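Local coordinates for type VI immunity protein Atu4351 (Agrobacterium fabrum, PDB 6ITW) that probably protects the bacterium from its own type VI secretion DNase effector, serving as the immunity partner of an effector-immunity pair, at residues 12-17 with 135-140; 16-21 with 45-50; 206-211 with 218-223. All coordinates share one frame; numbering follows the deposited sequence.

Contact 1. Residues 12-17 with 135-140; sequences LKRFGL and AVEGID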
ATOM      1  N   LEU A  12      -8.615 -15.890   2.849  1.00 38.16           N
ATOM      2  CA  LEU A  12      -8.037 -17.103   2.276  1.00 39.36           C
ATOM      3  C   LEU A  12      -9.042 -17.813   1.378  1.00 39.78           C
ATOM      4  O   LEU A  12      -8.682 -18.298   0.296  1.00 39.21           O
ATOM      5  CB  LEU A  12      -7.553 -18.026   3.395  1.00 34.91           C
ATOM      6  CG  LEU A  12      -6.210 -17.612   3.978  1.00 38.58           C
ATOM      7  CD1 LEU A  12      -5.972 -18.339   5.301  1.00 37.82           C
ATOM      8  CD2 LEU A  12      -5.081 -17.866   2.970  1.00 30.84           C
ATOM      9  N   LYS A  13     -10.310 -17.862   1.807  1.00 35.11           N
ATOM     10  CA  LYS A  13     -11.374 -18.388   0.964  1.00 39.75           C
ATOM     11  C   LYS A  13     -11.392 -17.687  -0.393  1.00 40.99           C
ATOM     12  O   LYS A  13     -11.363 -18.339  -1.441  1.00 36.71           O
ATOM     13  CB  LYS A  13     -12.715 -18.231   1.681  1.00 43.69           C
ATOM     14  CG  LYS A  13     -13.894 -18.876   0.968  1.00 43.99           C
ATOM     15  CD  LYS A  13     -15.174 -18.606   1.747  1.00 51.71           C
ATOM     16  CE  LYS A  13     -16.346 -19.377   1.176  1.00 61.27           C
ATOM     17  NZ  LYS A  13     -16.675 -18.903  -0.188  1.00 74.58           N
ATOM     18  N   ARG A  14     -11.368 -16.353  -0.390  1.00 42.60           N
ATOM     19  CA  ARG A  14     -11.491 -15.615  -1.644  1.00 40.79           C
ATOM     20  C   ARG A  14     -10.201 -15.587  -2.456  1.00 39.29           C
ATOM     21  O   ARG A  14     -10.267 -15.552  -3.691  1.00 40.05           O
ATOM     22  CB  ARG A  14     -11.980 -14.197  -1.361  1.00 42.92           C
ATOM     23  CG  ARG A  14     -13.315 -14.213  -0.607  1.00 51.74           C
ATOM     24  CD  ARG A  14     -13.669 -12.881   0.016  1.00 59.17           C
ATOM     25  NE  ARG A  14     -13.450 -11.778  -0.911  1.00 59.92           N
ATOM     26  CZ  ARG A  14     -13.482 -10.501  -0.552  1.00 63.82           C
ATOM     27  NH1 ARG A  14     -13.726 -10.181   0.714  1.00 68.96           N
ATOM     28  NH2 ARG A  14     -13.264  -9.546  -1.451  1.00 68.94           N
ATOM     29  N   PHE A  15      -9.024 -15.624  -1.828  1.00 31.63           N
ATOM     30  CA  PHE A  15      -7.805 -15.395  -2.603  1.00 36.12           C
ATOM     31  C   PHE A  15      -6.874 -16.604  -2.685  1.00 40.18           C
ATOM     32  O   PHE A  15      -5.915 -16.584  -3.482  1.00 32.63           O
ATOM     33  CB  PHE A  15      -7.055 -14.174  -2.031  1.00 37.17           C
ATOM     34  CG  PHE A  15      -7.915 -12.915  -1.941  1.00 37.65           C
ATOM     35  CD1 PHE A  15      -8.726 -12.525  -3.017  1.00 30.85           C
ATOM     36  CD2 PHE A  15      -7.921 -12.136  -0.785  1.00 34.68           C
ATOM     37  CE1 PHE A  15      -9.518 -11.363  -2.947  1.00 39.32           C
ATOM     38  CE2 PHE A  15      -8.714 -10.964  -0.702  1.00 39.82           C
ATOM     39  CZ  PHE A  15      -9.516 -10.582  -1.779  1.00 41.29           C
ATOM     40  N   GLY A  16      -7.143 -17.669  -1.928  1.00 33.01           N
ATOM     41  CA  GLY A  16      -6.245 -18.802  -1.904  1.00 33.59           C
ATOM     42  C   GLY A  16      -4.966 -18.499  -1.139  1.00 40.73           C
ATOM     43  O   GLY A  16      -4.864 -17.533  -0.377  1.00 40.07           O
ATOM     44  N   LEU A  17      -3.966 -19.341  -1.370  1.00 31.53           N
ATOM     45  CA  LEU A  17      -2.680 -19.180  -0.713  1.00 35.30           C
ATOM     46  C   LEU A  17      -1.882 -18.078  -1.396  1.00 40.52           C
ATOM     47  O   LEU A  17      -1.804 -18.052  -2.628  1.00 35.51           O
ATOM     48  CB  LEU A  17      -1.870 -20.467  -0.758  1.00 32.75           C
ATOM     49  CG  LEU A  17      -2.449 -21.681  -0.047  1.00 39.66           C
ATOM     50  CD1 LEU A  17      -1.711 -22.958  -0.494  1.00 35.49           C
ATOM     51  CD2 LEU A  17      -2.344 -21.480   1.441  1.00 38.72           C
ATOM     52  N   ALA A 135      -9.179  -4.543   6.038  1.00 40.78           N
ATOM     53  CA  ALA A 135      -8.348  -4.009   4.965  1.00 39.64           C
ATOM     54  C   ALA A 135      -7.814  -5.132   4.084  1.00 39.69           C
ATOM     55  O   ALA A 135      -7.787  -4.998   2.858  1.00 36.33           O
ATOM     56  CB  ALA A 135      -7.196  -3.166   5.533  1.00 34.01           C
ATOM     57  N   VAL A 136      -7.408  -6.258   4.689  1.00 38.31           N
ATOM     58  CA  VAL A 136      -6.809  -7.339   3.902  1.00 37.83           C
ATOM     59  C   VAL A 136      -7.863  -8.020   3.024  1.00 39.69           C
ATOM     60  O   VAL A 136      -7.588  -8.391   1.877  1.00 38.40           O
ATOM     61  CB  VAL A 136      -6.086  -8.337   4.823  1.00 38.12           C
ATOM     62  CG1 VAL A 136      -5.602  -9.556   4.048  1.00 32.84           C
ATOM     63  CG2 VAL A 136      -4.904  -7.650   5.501  1.00 38.62           C
ATOM     64  N   GLU A 137      -9.089  -8.176   3.541  1.00 39.19           N
ATOM     65  CA  GLU A 137     -10.182  -8.714   2.734  1.00 43.18           C
ATOM     66  C   GLU A 137     -10.481  -7.831   1.528  1.00 45.91           C
ATOM     67  O   GLU A 137     -10.956  -8.326   0.497  1.00 45.88           O
ATOM     68  CB  GLU A 137     -11.449  -8.863   3.587  1.00 48.34           C
ATOM     69  CG  GLU A 137     -11.515 -10.142   4.434  1.00 53.21           C
ATOM     70  CD  GLU A 137     -12.437 -10.016   5.657  1.00 58.44           C
ATOM     71  OE1 GLU A 137     -13.348  -9.156   5.654  1.00 65.40           O
ATOM     72  OE2 GLU A 137     -12.240 -10.771   6.638  1.00 56.27           O
ATOM     73  N   GLY A 138     -10.199  -6.530   1.621  1.00 43.85           N
ATOM     74  CA  GLY A 138     -10.577  -5.616   0.564  1.00 35.82           C
ATOM     75  C   GLY A 138      -9.604  -5.404  -0.585  1.00 40.81           C
ATOM     76  O   GLY A 138      -9.905  -4.594  -1.465  1.00 38.52           O
ATOM     77  N   ILE A 139      -8.470  -6.113  -0.649  1.00 39.61           N
ATOM     78  CA  ILE A 139      -7.397  -5.738  -1.576  1.00 37.16           C
ATOM     79  C   ILE A 139      -7.781  -5.979  -3.034  1.00 35.72           C
ATOM     80  O   ILE A 139      -6.995  -5.691  -3.946  1.00 32.87           O
ATOM     81  CB  ILE A 139      -6.074  -6.457  -1.232  1.00 35.45           C
ATOM     82  CG1 ILE A 139      -6.219  -7.990  -1.206  1.00 33.47           C
ATOM     83  CG2 ILE A 139      -5.554  -5.968   0.100  1.00 30.66           C
ATOM     84  CD1 ILE A 139      -6.225  -8.675  -2.572  1.00 29.54           C
ATOM     85  N   ASP A 140      -8.971  -6.519  -3.278  1.00 37.37           N
ATOM     86  CA  ASP A 140      -9.423  -6.712  -4.653  1.00 41.55           C
ATOM     87  C   ASP A 140     -10.340  -5.593  -5.152  1.00 34.54           C
ATOM     88  O   ASP A 140     -10.789  -5.651  -6.302  1.00 33.91           O
ATOM     89  CB  ASP A 140     -10.123  -8.068  -4.801  1.00 38.11           C
ATOM     90  CG  ASP A 140     -11.397  -8.177  -3.958  1.00 45.41           C
ATOM     91  OD1 ASP A 140     -11.552  -7.442  -2.948  1.00 41.63           O
ATOM     92  OD2 ASP A 140     -12.248  -9.023  -4.312  1.00 52.38           O
TER
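The junction between the C-terminal end of helix 9-15, in the GAD-like part of the chain, and the residues at and just after the end of helix 128-137, in the part assigned to the Tdi1 C-terminal family, is built by R14 and F15 against E137, I139 and D140. It is a worked example of one aromatic ring used on both face and rim. Over one face lies the methyl CD1 of I139, a CH-pi contact 4.0 Å from the F15 ring centroid and 19° off its normal. I139 has CG1 between its backbone N and carbonyl carbon (chi1 56°), and the second torsion folds CD1 back over the ring. The opposite face is backed by CB of R14. At the rim, CZ of F15 is 3.5 Å from the carbonyl oxygen E137 O and 3.8 Å from D140 CG. The carboxylate of D140 stands steeply to the ring, their planes 76° apart.

That carboxylate also meets the arginine. R14 bends at chi3, bringing NH2 to D140 OD2 at 3.1 Å in a salt bridge whose hydrogen bond is weak. OD2 comes in at the guanidinium edge, whereas E137 O approaches obliquely, 3.3 Å from NH1, at an angle too poor for bonding. NH1 instead makes a weak hydrogen bond to N10, one turn back on its own helix.

W52 of strand 49-52 meets the F15 ring at an oblique angle and binds G16 O through NE1. I139 packs on the same tryptophan and on F57 of strand 57-59, so the junction rests on the edge of the main sheet, while V136 reaches Y40 of helix 38-47.

Contact 2. Residues 16-21 with 45-50; sequences GLPENP and RHAGLG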
ATOM      1  N   GLY A  16      -7.143 -17.669  -1.928  1.00 33.01           N
ATOM      2  CA  GLY A  16      -6.245 -18.802  -1.904  1.00 33.59           C
ATOM      3  C   GLY A  16      -4.966 -18.499  -1.139  1.00 40.73           C
ATOM      4  O   GLY A  16      -4.864 -17.533  -0.377  1.00 40.07           O
ATOM      5  N   LEU A  17      -3.966 -19.341  -1.370  1.00 31.53           N
ATOM      6  CA  LEU A  17      -2.680 -19.180  -0.713  1.00 35.30           C
ATOM      7  C   LEU A  17      -1.882 -18.078  -1.396  1.00 40.52           C
ATOM      8  O   LEU A  17      -1.804 -18.052  -2.628  1.00 35.51           O
ATOM      9  CB  LEU A  17      -1.870 -20.467  -0.758  1.00 32.75           C
ATOM     10  CG  LEU A  17      -2.449 -21.681  -0.047  1.00 39.66           C
ATOM     11  CD1 LEU A  17      -1.711 -22.958  -0.494  1.00 35.49           C
ATOM     12  CD2 LEU A  17      -2.344 -21.480   1.441  1.00 38.72           C
ATOM     13  N   PRO A  18      -1.253 -17.181  -0.644  1.00 40.29           N
ATOM     14  CA  PRO A  18      -0.304 -16.260  -1.272  1.00 37.65           C
ATOM     15  C   PRO A  18       0.762 -17.017  -2.059  1.00 36.68           C
ATOM     16  O   PRO A  18       1.472 -17.855  -1.504  1.00 37.35           O
ATOM     17  CB  PRO A  18       0.277 -15.497  -0.083  1.00 32.43           C
ATOM     18  CG  PRO A  18      -0.812 -15.580   0.962  1.00 35.27           C
ATOM     19  CD  PRO A  18      -1.454 -16.900   0.789  1.00 31.07           C
ATOM     20  N   GLU A  19       0.865 -16.728  -3.353  1.00 37.00           N
ATOM     21  CA  GLU A  19       1.735 -17.458  -4.268  1.00 40.22           C
ATOM     22  C   GLU A  19       3.199 -17.021  -4.135  1.00 39.70           C
ATOM     23  O   GLU A  19       3.499 -15.856  -3.861  1.00 31.50           O
ATOM     24  CB  GLU A  19       1.223 -17.228  -5.685  1.00 37.93           C
ATOM     25  CG  GLU A  19       1.902 -17.995  -6.820  1.00 54.82           C
ATOM     26  CD  GLU A  19       1.252 -17.677  -8.189  1.00 66.93           C
ATOM     27  OE1 GLU A  19       1.290 -16.494  -8.639  1.00 55.86           O
ATOM     28  OE2 GLU A  19       0.672 -18.607  -8.794  1.00 64.17           O
ATOM     29  N   ASN A  20       4.115 -17.968  -4.326  1.00 40.79           N
ATOM     30  CA  ASN A  20       5.552 -17.710  -4.265  1.00 40.19           C
ATOM     31  C   ASN A  20       5.953 -16.897  -3.030  1.00 38.48           C
ATOM     32  O   ASN A  20       6.574 -15.841  -3.158  1.00 41.34           O
ATOM     33  CB  ASN A  20       6.036 -16.995  -5.521  1.00 46.11           C
ATOM     34  CG  ASN A  20       5.705 -17.724  -6.797  1.00 53.32           C
ATOM     35  OD1 ASN A  20       5.189 -17.116  -7.746  1.00 48.46           O
ATOM     36  ND2 ASN A  20       6.025 -19.023  -6.853  1.00 51.56           N
ATOM     37  N   PRO A  21       5.605 -17.347  -1.829  1.00 39.33           N
ATOM     38  CA  PRO A  21       5.838 -16.503  -0.647  1.00 37.98           C
ATOM     39  C   PRO A  21       7.317 -16.397  -0.284  1.00 40.89           C
ATOM     40  O   PRO A  21       8.079 -17.361  -0.394  1.00 36.72           O
ATOM     41  CB  PRO A  21       5.050 -17.216   0.457  1.00 37.60           C
ATOM     42  CG  PRO A  21       5.066 -18.661   0.036  1.00 37.55           C
ATOM     43  CD  PRO A  21       4.991 -18.644  -1.473  1.00 36.75           C
ATOM     44  N   ARG A  45       3.239 -15.301   9.617  1.00 35.65           N
ATOM     45  CA  ARG A  45       4.105 -16.385  10.077  1.00 40.90           C
ATOM     46  C   ARG A  45       3.760 -17.696   9.376  1.00 38.65           C
ATOM     47  O   ARG A  45       4.649 -18.464   8.994  1.00 37.27           O
ATOM     48  CB  ARG A  45       3.983 -16.539  11.597  1.00 38.16           C
ATOM     49  CG  ARG A  45       4.756 -17.723  12.171  1.00 41.10           C
ATOM     50  CD  ARG A  45       4.474 -17.925  13.680  1.00 41.76           C
ATOM     51  NE  ARG A  45       5.114 -16.883  14.471  1.00 43.63           N
ATOM     52  CZ  ARG A  45       4.465 -15.921  15.116  1.00 45.41           C
ATOM     53  NH1 ARG A  45       3.138 -15.864  15.086  1.00 44.23           N
ATOM     54  NH2 ARG A  45       5.148 -15.008  15.790  1.00 49.36           N
ATOM     55  N   HIS A  46       2.469 -17.949   9.172  1.00 34.56           N
ATOM     56  CA  HIS A  46       2.028 -19.164   8.506  1.00 37.12           C
ATOM     57  C   HIS A  46       2.131 -19.058   6.989  1.00 38.85           C
ATOM     58  O   HIS A  46       2.729 -19.924   6.334  1.00 38.30           O
ATOM     59  CB  HIS A  46       0.592 -19.463   8.920  1.00 34.26           C
ATOM     60  CG  HIS A  46       0.495 -20.220  10.203  1.00 39.48           C
ATOM     61  ND1 HIS A  46       0.253 -19.606  11.413  1.00 41.44           N
ATOM     62  CD2 HIS A  46       0.626 -21.542  10.468  1.00 32.67           C
ATOM     63  CE1 HIS A  46       0.229 -20.519  12.367  1.00 38.27           C
ATOM     64  NE2 HIS A  46       0.449 -21.700  11.820  1.00 38.00           N
ATOM     65  N   ALA A  47       1.540 -18.017   6.405  1.00 36.26           N
ATOM     66  CA  ALA A  47       1.426 -17.978   4.954  1.00 32.79           C
ATOM     67  C   ALA A  47       2.656 -17.396   4.276  1.00 34.85           C
ATOM     68  O   ALA A  47       2.803 -17.563   3.063  1.00 35.68           O
ATOM     69  CB  ALA A  47       0.177 -17.191   4.537  1.00 32.22           C
ATOM     70  N   GLY A  48       3.551 -16.743   5.019  1.00 35.53           N
ATOM     71  CA  GLY A  48       4.619 -16.015   4.369  1.00 38.01           C
ATOM     72  C   GLY A  48       4.118 -14.740   3.697  1.00 38.04           C
ATOM     73  O   GLY A  48       3.017 -14.253   3.956  1.00 39.63           O
ATOM     74  N   LEU A  49       4.961 -14.207   2.810  1.00 35.27           N
ATOM     75  CA  LEU A  49       4.754 -12.925   2.130  1.00 36.57           C
ATOM     76  C   LEU A  49       4.665 -13.176   0.632  1.00 34.21           C
ATOM     77  O   LEU A  49       5.694 -13.195  -0.046  1.00 38.98           O
ATOM     78  CB  LEU A  49       5.885 -11.971   2.417  1.00 34.83           C
ATOM     79  CG  LEU A  49       6.130 -11.502   3.839  1.00 38.89           C
ATOM     80  CD1 LEU A  49       7.519 -10.869   3.899  1.00 33.82           C
ATOM     81  CD2 LEU A  49       5.027 -10.526   4.245  1.00 32.05           C
ATOM     82  N   GLY A  50       3.452 -13.340   0.112  1.00 29.64           N
ATOM     83  CA  GLY A  50       3.297 -13.708  -1.283  1.00 31.92           C
ATOM     84  C   GLY A  50       2.332 -12.865  -2.096  1.00 36.65           C
ATOM     85  O   GLY A  50       1.944 -11.756  -1.696  1.00 33.33           O
TER
HETATM   86  O   HOH W   1       1.295 -18.783   1.209  1.00 35.50           O
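P18 lays its pyrrolidine ring along the corner between helix 38-47 and strand 49-52, with CB 3.7 Å from G50 CA and CG 4.0 Å from A47 CB. The motif is a helix-to-strand turn closed by a glycine: G48 is the first residue beyond the helix and has positive phi (73°), which swings the chain directly into the strand. The loop 16-21 runs across this turn within the GAD-like domain, and its two prolines make the side-chain contacts. P18 meets the helix end and the strand with apolar carbons, whereas the second ring, that of P21, meets backbone, its CB lying 3.5 Å from A47 O.

Glycine allows the backbones to come close. CA of G50 lies 3.4 Å from E19 O, and P21 CA is 3.8 Å from G50 CA. P21 has no amide hydrogen to offer, but its CA-H points to L49 O at 3.4 Å, with 139° at the hydrogen. Backbone bonds join E19 to I51 before the corner at N20 and L49 to E22 after it. G50 bonds in the same way to F59, in the next strand of the sheet. The carboxylate of E19 has its partner elsewhere, in a salt bridge to K164.

One water completes the corner by donating to both chain segments, 2.9 Å from P18 O and 2.7 Å from A47 O.

Contact 3. Residues 206-211 with 218-223; sequences FTLYDT and AVRTIG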
ATOM      1  N   PHE A 206       3.209  14.774  -0.880  1.00 40.53           N
ATOM      2  CA  PHE A 206       2.007  13.952  -0.832  1.00 41.01           C
ATOM      3  C   PHE A 206       0.870  14.728  -0.191  1.00 41.81           C
ATOM      4  O   PHE A 206       1.073  15.439   0.796  1.00 44.14           O
ATOM      5  CB  PHE A 206       2.234  12.673  -0.024  1.00 38.03           C
ATOM      6  CG  PHE A 206       3.044  11.657  -0.732  1.00 40.79           C
ATOM      7  CD1 PHE A 206       4.413  11.838  -0.902  1.00 39.40           C
ATOM      8  CD2 PHE A 206       2.443  10.509  -1.237  1.00 39.23           C
ATOM      9  CE1 PHE A 206       5.166  10.890  -1.566  1.00 41.01           C
ATOM     10  CE2 PHE A 206       3.183   9.565  -1.906  1.00 34.31           C
ATOM     11  CZ  PHE A 206       4.545   9.752  -2.073  1.00 39.20           C
ATOM     12  N   THR A 207      -0.334  14.558  -0.721  1.00 40.73           N
ATOM     13  CA  THR A 207      -1.509  15.209  -0.167  1.00 39.87           C
ATOM     14  C   THR A 207      -2.364  14.200   0.583  1.00 39.94           C
ATOM     15  O   THR A 207      -2.713  13.146   0.039  1.00 36.92           O
ATOM     16  CB  THR A 207      -2.329  15.890  -1.258  1.00 41.79           C
ATOM     17  OG1 THR A 207      -1.572  16.991  -1.778  1.00 41.22           O
ATOM     18  CG2 THR A 207      -3.640  16.414  -0.677  1.00 40.98           C
ATOM     19  N   LEU A 208      -2.688  14.537   1.833  1.00 41.12           N
ATOM     20  CA  LEU A 208      -3.561  13.722   2.668  1.00 37.68           C
ATOM     21  C   LEU A 208      -5.009  14.044   2.359  1.00 41.85           C
ATOM     22  O   LEU A 208      -5.395  15.217   2.306  1.00 43.25           O
ATOM     23  CB  LEU A 208      -3.273  13.981   4.145  1.00 43.35           C
ATOM     24  CG  LEU A 208      -4.237  13.433   5.199  1.00 42.02           C
ATOM     25  CD1 LEU A 208      -4.153  11.916   5.265  1.00 41.19           C
ATOM     26  CD2 LEU A 208      -3.894  14.048   6.552  1.00 44.83           C
ATOM     27  N   TYR A 209      -5.811  13.008   2.156  1.00 42.64           N
ATOM     28  CA  TYR A 209      -7.224  13.172   1.841  1.00 42.56           C
ATOM     29  C   TYR A 209      -8.092  12.529   2.910  1.00 46.51           C
ATOM     30  O   TYR A 209      -7.723  11.517   3.519  1.00 46.47           O
ATOM     31  CB  TYR A 209      -7.581  12.552   0.494  1.00 46.22           C
ATOM     32  CG  TYR A 209      -7.156  13.368  -0.683  1.00 41.99           C
ATOM     33  CD1 TYR A 209      -5.836  13.356  -1.127  1.00 38.73           C
ATOM     34  CD2 TYR A 209      -8.077  14.143  -1.370  1.00 47.16           C
ATOM     35  CE1 TYR A 209      -5.451  14.105  -2.228  1.00 43.28           C
ATOM     36  CE2 TYR A 209      -7.700  14.897  -2.474  1.00 45.84           C
ATOM     37  CZ  TYR A 209      -6.387  14.878  -2.896  1.00 43.16           C
ATOM     38  OH  TYR A 209      -6.016  15.631  -3.985  1.00 43.83           O
ATOM     39  N   ASP A 210      -9.268  13.107   3.094  1.00 52.66           N
ATOM     40  CA  ASP A 210     -10.255  12.631   4.057  1.00 54.43           C
ATOM     41  C   ASP A 210     -11.310  11.852   3.276  1.00 56.64           C
ATOM     42  O   ASP A 210     -12.179  12.441   2.632  1.00 60.58           O
ATOM     43  CB  ASP A 210     -10.838  13.820   4.816  1.00 56.91           C
ATOM     44  CG  ASP A 210     -11.852  13.420   5.879  1.00 64.16           C
ATOM     45  OD1 ASP A 210     -12.485  12.352   5.747  1.00 60.48           O
ATOM     46  OD2 ASP A 210     -12.023  14.200   6.847  1.00 60.48           O
ATOM     47  N   THR A 211     -11.234  10.520   3.325  1.00 59.89           N
ATOM     48  CA  THR A 211     -12.229   9.667   2.679  1.00 64.64           C
ATOM     49  C   THR A 211     -13.387   9.305   3.610  1.00 66.52           C
ATOM     50  O   THR A 211     -14.131   8.358   3.321  1.00 69.49           O
ATOM     51  CB  THR A 211     -11.572   8.398   2.122  1.00 59.92           C
ATOM     52  OG1 THR A 211     -10.840   7.728   3.157  1.00 57.73           O
ATOM     53  CG2 THR A 211     -10.620   8.757   1.001  1.00 49.50           C
ATOM     54  N   ALA A 218      -9.253  17.420   0.018  1.00 52.15           N
ATOM     55  CA  ALA A 218      -7.844  17.509   0.363  1.00 51.60           C
ATOM     56  C   ALA A 218      -7.703  18.251   1.685  1.00 51.22           C
ATOM     57  O   ALA A 218      -8.302  19.310   1.878  1.00 55.42           O
ATOM     58  CB  ALA A 218      -7.066  18.210  -0.753  1.00 44.19           C
ATOM     59  N   VAL A 219      -6.922  17.689   2.598  1.00 48.57           N
ATOM     60  CA  VAL A 219      -6.805  18.206   3.952  1.00 45.21           C
ATOM     61  C   VAL A 219      -5.517  18.994   4.142  1.00 49.83           C
ATOM     62  O   VAL A 219      -5.541  20.104   4.667  1.00 54.50           O
ATOM     63  CB  VAL A 219      -6.914  17.051   4.976  1.00 48.05           C
ATOM     64  CG1 VAL A 219      -6.674  17.553   6.395  1.00 45.31           C
ATOM     65  CG2 VAL A 219      -8.273  16.372   4.870  1.00 45.41           C
ATOM     66  N   ARG A 220      -4.377  18.440   3.731  1.00 49.22           N
ATOM     67  CA  ARG A 220      -3.097  19.133   3.886  1.00 45.34           C
ATOM     68  C   ARG A 220      -2.021  18.366   3.127  1.00 45.02           C
ATOM     69  O   ARG A 220      -2.268  17.305   2.547  1.00 45.74           O
ATOM     70  CB  ARG A 220      -2.692  19.277   5.357  1.00 50.62           C
ATOM     71  CG  ARG A 220      -2.573  17.952   6.104  1.00 49.03           C
ATOM     72  CD  ARG A 220      -2.070  18.137   7.527  1.00 46.48           C
ATOM     73  NE  ARG A 220      -2.148  16.898   8.313  1.00 52.74           N
ATOM     74  CZ  ARG A 220      -1.140  16.041   8.483  1.00 51.72           C
ATOM     75  NH1 ARG A 220       0.042  16.265   7.916  1.00 43.33           N
ATOM     76  NH2 ARG A 220      -1.314  14.950   9.221  1.00 51.80           N
ATOM     77  N   THR A 221      -0.819  18.930   3.140  1.00 43.14           N
ATOM     78  CA  THR A 221       0.370  18.295   2.599  1.00 45.55           C
ATOM     79  C   THR A 221       1.077  17.488   3.680  1.00 52.12           C
ATOM     80  O   THR A 221       1.277  17.983   4.793  1.00 53.56           O
ATOM     81  CB  THR A 221       1.310  19.353   2.044  1.00 47.40           C
ATOM     82  OG1 THR A 221       0.674  19.966   0.922  1.00 48.35           O
ATOM     83  CG2 THR A 221       2.612  18.714   1.598  1.00 47.34           C
ATOM     84  N   ILE A 222       1.445  16.242   3.352  1.00 49.60           N
ATOM     85  CA  ILE A 222       2.151  15.405   4.311  1.00 46.38           C
ATOM     86  C   ILE A 222       3.469  16.079   4.655  1.00 50.43           C
ATOM     87  O   ILE A 222       4.126  16.674   3.787  1.00 47.74           O
ATOM     88  CB  ILE A 222       2.372  13.987   3.755  1.00 47.22           C
ATOM     89  CG1 ILE A 222       1.039  13.261   3.543  1.00 45.90           C
ATOM     90  CG2 ILE A 222       3.273  13.163   4.688  1.00 46.31           C
ATOM     91  CD1 ILE A 222       0.257  13.029   4.808  1.00 47.90           C
ATOM     92  N   GLY A 223       3.850  16.006   5.938  1.00 52.62           N
ATOM     93  CA  GLY A 223       5.030  16.678   6.458  1.00 56.15           C
ATOM     94  C   GLY A 223       4.846  18.150   6.760  1.00 60.46           C
ATOM     95  O   GLY A 223       5.800  18.795   7.223  1.00 63.45           O
TER
HETATM   96  O   HOH W   2       4.794  15.667   1.407  1.00 38.87           O
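L208 starts against I222, its CB 3.7 Å from I222 CD1. Beyond it, CG is set opposite the backbone N (chi1 169°) and carries CD2 over one face of the R220 guanidinium, 3.8 Å from NE. This methyl also lies within loose apolar range of V219 CG1. The backbones form an antiparallel hairpin, with L208 and R220 a hydrogen-bonded pair: L208 N donates to R220 O at 2.9 Å, while L208 O accepts from V219 N. A beta bulge then shifts the register, so Y209 pairs with A218 rather than V219. On that face, which T207 and T221 share, A218 CA sits over the Y209 ring, 4.2 Å from its centroid. V219, at the bulge, turns CG2 to D210 CB at 3.6 Å. At the other end I222 N donates to F206 O, and a water links F206 N to I222 O.

The guanidinium under L208 is anchored beyond the hairpin, by a salt bridge to D76 and a hydrogen bond to Q78. Strand 218-221 is the outermost of the main sheet; its neighbour 207-209 runs parallel to strand 113-116, and F206 and I222 touch V114 there as well as A72 and L73, respectively, of helix 66-73.

In the fold
The three contacts fall into two groups on opposite sides of the chain's centre. Contacts 1 and 2 share G16 and L17 and have centres 12 Å apart: the end of helix 9-15 faces 135-140, and the chain leaving it then crosses the turn at 45-50. W52, in the strand that contact 2 reaches, also binds G16 O and meets F15 of contact 1. Contact 3 lies about 28 Å from contact 1 and 33 Å from contact 2, centre to centre. Yet contacts 2 and 3 reach the same mixed sheet at its two outermost strands, 49-52 and 218-221. The example shows how sequence-local contacts can lie at the two borders of one sheet, with one long-range contact beside the first.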